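Local coordinates for bromo domain containing protein (Cryptosporidium parvum, PDB 5U9N) that probably recognises acetyl-lysine on histones or other proteins through its second bromodomain, the part described, which here holds the inhibitor bromosporine, at residues A[102-107]-A[133-138]; A[12-17]-A[59-64]. One frame throughout, in Å; residues are numbered along the deposited sequence.

Contact 1: residues A[102-107]-A[133-138]; sequences LVKLIF and KFNNLW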
loop_
_atom_site.group_PDB
_atom_site.type_symbol
_atom_site.label_atom_id
_atom_site.label_comp_id
_atom_site.label_asym_id
_atom_site.label_seq_id
_atom_site.Cartn_x
_atom_site.Cartn_y
_atom_site.Cartn_z
ATOM N N LEU A 102 2.201 -1.585 -6.427
ATOM C CA LEU A 102 2.864 -1.391 -5.149
ATOM C C LEU A 102 1.852 -1.316 -4.011
ATOM O O LEU A 102 2.064 -1.924 -2.968
ATOM C CB LEU A 102 3.740 -0.120 -5.183
ATOM C CG LEU A 102 5.070 -0.220 -5.999
ATOM C CD1 LEU A 102 5.825 1.144 -5.984
ATOM C CD2 LEU A 102 5.993 -1.328 -5.453
ATOM N N VAL A 103 0.752 -0.605 -4.207
ATOM C CA VAL A 103 -0.281 -0.519 -3.169
ATOM C C VAL A 103 -0.889 -1.911 -2.915
ATOM O O VAL A 103 -1.028 -2.303 -1.761
ATOM C CB VAL A 103 -1.372 0.512 -3.519
ATOM C CG1 VAL A 103 -2.566 0.374 -2.584
ATOM C CG2 VAL A 103 -0.807 1.934 -3.466
ATOM N N LYS A 104 -1.221 -2.658 -3.976
ATOM C CA LYS A 104 -1.817 -3.980 -3.825
ATOM C C LYS A 104 -0.827 -4.986 -3.256
ATOM O O LYS A 104 -1.241 -5.907 -2.557
ATOM C CB LYS A 104 -2.365 -4.474 -5.135
ATOM C CG LYS A 104 -3.594 -3.717 -5.561
ATOM C CD LYS A 104 -4.174 -4.313 -6.819
ATOM C CE LYS A 104 -5.603 -3.923 -7.035
ATOM N NZ LYS A 104 -6.119 -4.440 -8.356
ATOM N N LEU A 105 0.473 -4.784 -3.502
ATOM C CA LEU A 105 1.552 -5.614 -2.929
ATOM C C LEU A 105 1.533 -5.564 -1.381
ATOM O O LEU A 105 1.807 -6.567 -0.735
ATOM C CB LEU A 105 2.922 -5.119 -3.464
ATOM C CG LEU A 105 4.167 -5.797 -2.938
ATOM C CD1 LEU A 105 4.232 -7.239 -3.378
ATOM C CD2 LEU A 105 5.387 -5.064 -3.392
ATOM N N ILE A 106 1.231 -4.391 -0.811
ATOM C CA ILE A 106 1.117 -4.167 0.638
ATOM C C ILE A 106 0.043 -5.087 1.219
ATOM O O ILE A 106 0.249 -5.689 2.255
ATOM C CB ILE A 106 0.768 -2.663 0.923
ATOM C CG1 ILE A 106 1.948 -1.754 0.571
ATOM C CG2 ILE A 106 0.357 -2.429 2.401
ATOM C CD1 ILE A 106 1.622 -0.258 0.620
ATOM N N PHE A 107 -1.119 -5.132 0.593
ATOM C CA PHE A 107 -2.248 -5.919 1.095
ATOM C C PHE A 107 -2.092 -7.430 0.825
ATOM O O PHE A 107 -2.516 -8.206 1.671
ATOM C CB PHE A 107 -3.566 -5.401 0.494
ATOM C CG PHE A 107 -3.786 -3.916 0.737
ATOM C CD1 PHE A 107 -3.498 -3.344 1.973
ATOM C CD2 PHE A 107 -4.216 -3.085 -0.287
ATOM C CE1 PHE A 107 -3.640 -1.972 2.176
ATOM C CE2 PHE A 107 -4.332 -1.708 -0.087
ATOM C CZ PHE A 107 -4.012 -1.158 1.133
ATOM N N LYS A 133 -11.347 -0.970 -0.268
ATOM C CA LYS A 133 -11.451 0.487 -0.333
ATOM C C LYS A 133 -10.581 1.022 -1.480
ATOM O O LYS A 133 -11.004 1.919 -2.185
ATOM C CB LYS A 133 -11.022 1.120 1.003
ATOM C CG LYS A 133 -11.121 2.675 1.037
ATOM C CD LYS A 133 -12.569 3.173 1.010
ATOM C CE LYS A 133 -12.638 4.681 1.158
ATOM N NZ LYS A 133 -14.041 5.187 1.212
ATOM N N PHE A 134 -9.360 0.489 -1.654
ATOM C CA PHE A 134 -8.482 0.936 -2.736
ATOM C C PHE A 134 -9.126 0.695 -4.103
ATOM O O PHE A 134 -9.086 1.581 -4.961
ATOM C CB PHE A 134 -7.112 0.243 -2.688
ATOM C CG PHE A 134 -6.178 0.715 -3.793
ATOM C CD1 PHE A 134 -5.889 2.065 -3.954
ATOM C CD2 PHE A 134 -5.728 -0.170 -4.770
ATOM C CE1 PHE A 134 -5.131 2.512 -5.032
ATOM C CE2 PHE A 134 -4.930 0.276 -5.826
ATOM C CZ PHE A 134 -4.636 1.617 -5.947
ATOM N N ASN A 135 -9.685 -0.503 -4.320
ATOM C CA ASN A 135 -10.318 -0.834 -5.600
ATOM C C ASN A 135 -11.446 0.091 -5.922
ATOM O O ASN A 135 -11.608 0.460 -7.072
ATOM C CB ASN A 135 -10.837 -2.272 -5.608
ATOM C CG ASN A 135 -9.747 -3.298 -5.776
ATOM O OD1 ASN A 135 -8.810 -3.118 -6.554
ATOM N ND2 ASN A 135 -9.904 -4.447 -5.155
ATOM N N ASN A 136 -12.239 0.459 -4.930
ATOM C CA ASN A 136 -13.367 1.351 -5.144
ATOM C C ASN A 136 -12.905 2.780 -5.491
ATOM O O ASN A 136 -13.526 3.422 -6.333
ATOM C CB ASN A 136 -14.284 1.365 -3.919
ATOM C CG ASN A 136 -15.293 0.235 -3.956
ATOM O OD1 ASN A 136 -16.377 0.361 -4.550
ATOM N ND2 ASN A 136 -14.904 -0.939 -3.457
ATOM N N LEU A 137 -11.834 3.272 -4.847
ATOM C CA LEU A 137 -11.285 4.593 -5.151
ATOM C C LEU A 137 -10.621 4.584 -6.520
ATOM O O LEU A 137 -10.833 5.491 -7.328
ATOM C CB LEU A 137 -10.244 5.004 -4.089
ATOM C CG LEU A 137 -10.771 5.201 -2.665
ATOM C CD1 LEU A 137 -9.666 5.584 -1.737
ATOM C CD2 LEU A 137 -11.873 6.235 -2.628
ATOM N N TRP A 138 -9.802 3.571 -6.769
ATOM C CA TRP A 138 -9.061 3.425 -8.023
ATOM C C TRP A 138 -9.990 3.300 -9.237
ATOM O O TRP A 138 -9.757 3.946 -10.252
ATOM C CB TRP A 138 -8.158 2.188 -7.936
ATOM C CG TRP A 138 -7.018 2.183 -8.899
ATOM C CD1 TRP A 138 -6.733 1.227 -9.818
ATOM C CD2 TRP A 138 -5.916 3.088 -8.909
ATOM N NE1 TRP A 138 -5.541 1.502 -10.429
ATOM C CE2 TRP A 138 -5.000 2.621 -9.869
ATOM C CE3 TRP A 138 -5.641 4.283 -8.237
ATOM C CZ2 TRP A 138 -3.860 3.334 -10.216
ATOM C CZ3 TRP A 138 -4.464 4.948 -8.525
ATOM C CH2 TRP A 138 -3.593 4.476 -9.514
#

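Contact 2: residues A[12-17]-A[59-64]; sequences ECLRIL and TIEKRL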
loop_
_atom_site.group_PDB
_atom_site.type_symbol
_atom_site.label_atom_id
_atom_site.label_comp_id
_atom_site.label_asym_id
_atom_site.label_seq_id
_atom_site.Cartn_x
_atom_site.Cartn_y
_atom_site.Cartn_z
ATOM N N GLU A 12 -2.990 12.625 -7.834
ATOM C CA GLU A 12 -4.205 11.794 -7.802
ATOM C C GLU A 12 -3.896 10.460 -7.071
ATOM O O GLU A 12 -4.732 9.966 -6.308
ATOM C CB GLU A 12 -4.728 11.556 -9.241
ATOM C CG GLU A 12 -5.978 10.688 -9.344
ATOM C CD GLU A 12 -7.216 11.198 -8.634
ATOM O OE1 GLU A 12 -7.283 12.412 -8.336
ATOM O OE2 GLU A 12 -8.120 10.374 -8.363
ATOM N N CYS A 13 -2.656 9.944 -7.232
ATOM C CA CYS A 13 -2.188 8.754 -6.503
ATOM C C CYS A 13 -2.010 9.081 -5.023
ATOM O O CYS A 13 -2.370 8.279 -4.166
ATOM C CB CYS A 13 -0.885 8.229 -7.103
ATOM S SG CYS A 13 -1.076 7.436 -8.710
ATOM N N LEU A 14 -1.410 10.236 -4.723
ATOM C CA LEU A 14 -1.192 10.652 -3.344
ATOM C C LEU A 14 -2.532 10.907 -2.624
ATOM O O LEU A 14 -2.684 10.540 -1.453
ATOM C CB LEU A 14 -0.321 11.891 -3.310
ATOM C CG LEU A 14 -0.022 12.434 -1.927
ATOM C CD1 LEU A 14 0.801 11.440 -1.117
ATOM C CD2 LEU A 14 0.648 13.792 -2.023
ATOM N N ARG A 15 -3.494 11.531 -3.319
ATOM C CA ARG A 15 -4.847 11.750 -2.779
ATOM C C ARG A 15 -5.442 10.413 -2.313
ATOM O O ARG A 15 -5.927 10.320 -1.187
ATOM C CB ARG A 15 -5.760 12.378 -3.853
ATOM C CG ARG A 15 -7.143 12.765 -3.347
ATOM C CD ARG A 15 -8.058 13.232 -4.483
ATOM N NE ARG A 15 -8.433 12.138 -5.397
ATOM C CZ ARG A 15 -9.383 11.228 -5.164
ATOM N NH1 ARG A 15 -10.065 11.243 -4.025
ATOM N NH2 ARG A 15 -9.644 10.291 -6.062
ATOM N N ILE A 16 -5.392 9.384 -3.177
ATOM C CA ILE A 16 -5.956 8.070 -2.865
ATOM C C ILE A 16 -5.172 7.396 -1.720
ATOM O O ILE A 16 -5.783 6.818 -0.826
ATOM C CB ILE A 16 -6.000 7.180 -4.130
ATOM C CG1 ILE A 16 -7.100 7.703 -5.084
ATOM C CG2 ILE A 16 -6.236 5.688 -3.758
ATOM C CD1 ILE A 16 -7.073 7.106 -6.450
ATOM N N LEU A 17 -3.845 7.490 -1.741
ATOM C CA LEU A 17 -2.993 6.971 -0.662
ATOM C C LEU A 17 -3.386 7.600 0.683
ATOM O O LEU A 17 -3.520 6.891 1.680
ATOM C CB LEU A 17 -1.523 7.291 -0.968
ATOM C CG LEU A 17 -0.482 6.543 -0.135
ATOM C CD1 LEU A 17 -0.328 5.117 -0.612
ATOM C CD2 LEU A 17 0.859 7.252 -0.200
ATOM N N THR A 59 6.914 4.484 1.976
ATOM C CA THR A 59 7.863 4.117 0.907
ATOM C C THR A 59 7.266 4.462 -0.477
ATOM O O THR A 59 7.978 4.950 -1.331
ATOM C CB THR A 59 8.236 2.628 0.998
ATOM O OG1 THR A 59 8.984 2.418 2.178
ATOM C CG2 THR A 59 9.059 2.162 -0.185
ATOM N N ILE A 60 5.971 4.226 -0.675
ATOM C CA ILE A 60 5.299 4.574 -1.935
ATOM C C ILE A 60 5.246 6.100 -2.080
ATOM O O ILE A 60 5.540 6.617 -3.162
ATOM C CB ILE A 60 3.878 3.951 -2.014
ATOM C CG1 ILE A 60 3.963 2.429 -2.121
ATOM C CG2 ILE A 60 3.114 4.520 -3.208
ATOM C CD1 ILE A 60 2.571 1.704 -2.030
ATOM N N GLU A 61 4.813 6.815 -1.003
ATOM C CA GLU A 61 4.753 8.294 -0.989
ATOM C C GLU A 61 6.091 8.907 -1.379
ATOM O O GLU A 61 6.124 9.823 -2.186
ATOM C CB GLU A 61 4.345 8.827 0.403
ATOM C CG GLU A 61 4.289 10.359 0.459
ATOM C CD GLU A 61 3.651 10.961 1.695
ATOM O OE1 GLU A 61 3.213 12.131 1.622
ATOM O OE2 GLU A 61 3.573 10.262 2.732
ATOM N N LYS A 62 7.187 8.424 -0.784
ATOM C CA LYS A 62 8.527 8.917 -1.108
ATOM C C LYS A 62 8.923 8.578 -2.569
ATOM O O LYS A 62 9.626 9.363 -3.195
ATOM C CB LYS A 62 9.568 8.347 -0.128
ATOM C CG LYS A 62 9.509 8.999 1.256
ATOM C CD LYS A 62 10.512 8.364 2.229
ATOM C CE LYS A 62 10.531 9.054 3.572
ATOM N N ARG A 63 8.465 7.421 -3.111
ATOM C CA ARG A 63 8.726 7.068 -4.516
ATOM C C ARG A 63 7.930 7.983 -5.501
ATOM O O ARG A 63 8.396 8.216 -6.619
ATOM C CB ARG A 63 8.382 5.606 -4.792
ATOM C CG ARG A 63 9.383 4.598 -4.258
ATOM C CD ARG A 63 9.316 3.307 -5.048
ATOM N NE ARG A 63 9.788 2.162 -4.278
ATOM C CZ ARG A 63 9.947 0.935 -4.772
ATOM N NH1 ARG A 63 10.370 -0.052 -3.991
ATOM N NH2 ARG A 63 9.688 0.687 -6.056
ATOM N N LEU A 64 6.722 8.465 -5.101
ATOM C CA LEU A 64 5.926 9.378 -5.950
ATOM C C LEU A 64 6.550 10.763 -6.025
ATOM O O LEU A 64 6.381 11.446 -7.026
ATOM C CB LEU A 64 4.491 9.541 -5.403
ATOM C CG LEU A 64 3.502 8.449 -5.673
ATOM C CD1 LEU A 64 2.283 8.626 -4.788
ATOM C CD2 LEU A 64 3.082 8.436 -7.136
#

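Contact 1: residues A[102-107]-A[133-138]
V103 and F134 meet in a buried, antiparallel helix-helix contact between helix 96-113 and helix 122-139 of the bromodomain four-helix bundle. The two short segments run at 162° with their axes 11.5 Å apart, a wide spacing that is filled by side chains. At its centre one methyl of V103 sits on an aromatic face: CG1 of V103 lies 3.8 Å from the centroid of the F134 ring and only 7° off the ring normal, a CH-pi contact. The ring is carried there by its first torsion (chi1 -179°), which sends CG away from the backbone N of F134 and across the gap. On the opposite face of the same ring, CB of W138 stands 4.1 Å above the plane, offset toward the rim, so the phenyl group is held between a methyl and a methylene. F107 adds a looser apolar touch, its CE2 4.3 Å from CB of F134, and its ring also meets F29 edge-to-face.

The border of the contact is polar. The extended chain of K104 passes the F134 ring, with CG of K104 4.2 Å from CD2 of F134, and crosses the side chain of N135 at about a right angle. Its CE comes within 3.3 Å of OD1 of N135, while the ammonium group has its salt-bridge partner, E100, one turn earlier on the same helix. Helix 9-20 adds I16 and L20 against F134, and on helix 57-65 I60 packs against V103.

With no clear hydrogen bond joining the two segments, their direct cohesion comes mainly from apolar packing and the methyl-on-ring contact.

Contact 2: residues A[12-17]-A[59-64]
C13 packs on L64, and L17 on E61, where helix 9-20 runs antiparallel to helix 57-65, the segment axes 10.6 Å apart and crossing at -163°. This is a packing contact in the core of the bromodomain four-helix bundle, pairing its first helix with helix 57-65. Among the apolar contacts, CD1 of L64 lies 3.9 Å from CB of C13 and, more loosely, 4.4 Å from CB of L14. At the other end of the contact CD1 of L17 approaches CG2 of I60 at 4.4 Å.

A second group involves the E61 side chain. With CG anti to the backbone N (chi1 179°) and the chain extended beyond it, this side chain runs past L14 and L17: CD2 of L17 rests 3.9 Å from CB of E61, and CD1 of L14 is 3.7 Å from OE1 of E61. The methylenes and OE1 thus pack on the two leucines, while OE2 forms a salt bridge with R21. No hydrogen bond crosses between the segments.

Among the neighbouring helices, helix 96-113 borders the contact through F99, which touches both C13 and I60, and helix 122-139 reaches C13 through W138.

The two contacts use four different helices and lie side by side in one bundle, their centres 12 Å apart. Along the chain they come in series: contact 2 pairs helix 9-20 with helix 57-65, and contact 1 then pairs helix 96-113 with helix 122-139. They are joined directly by packing, CD1 of I106 lying 3.4 Å from CD1 of I60 and CE1 of F134 3.6 Å from CG2 of I16. The two antiparallel pairs thus share a continuous hydrophobic core. Bromosporine binds toward one end of this core, nearer contact 1, with the F107 side chain about 8 Å away and that of I60 about 12 Å.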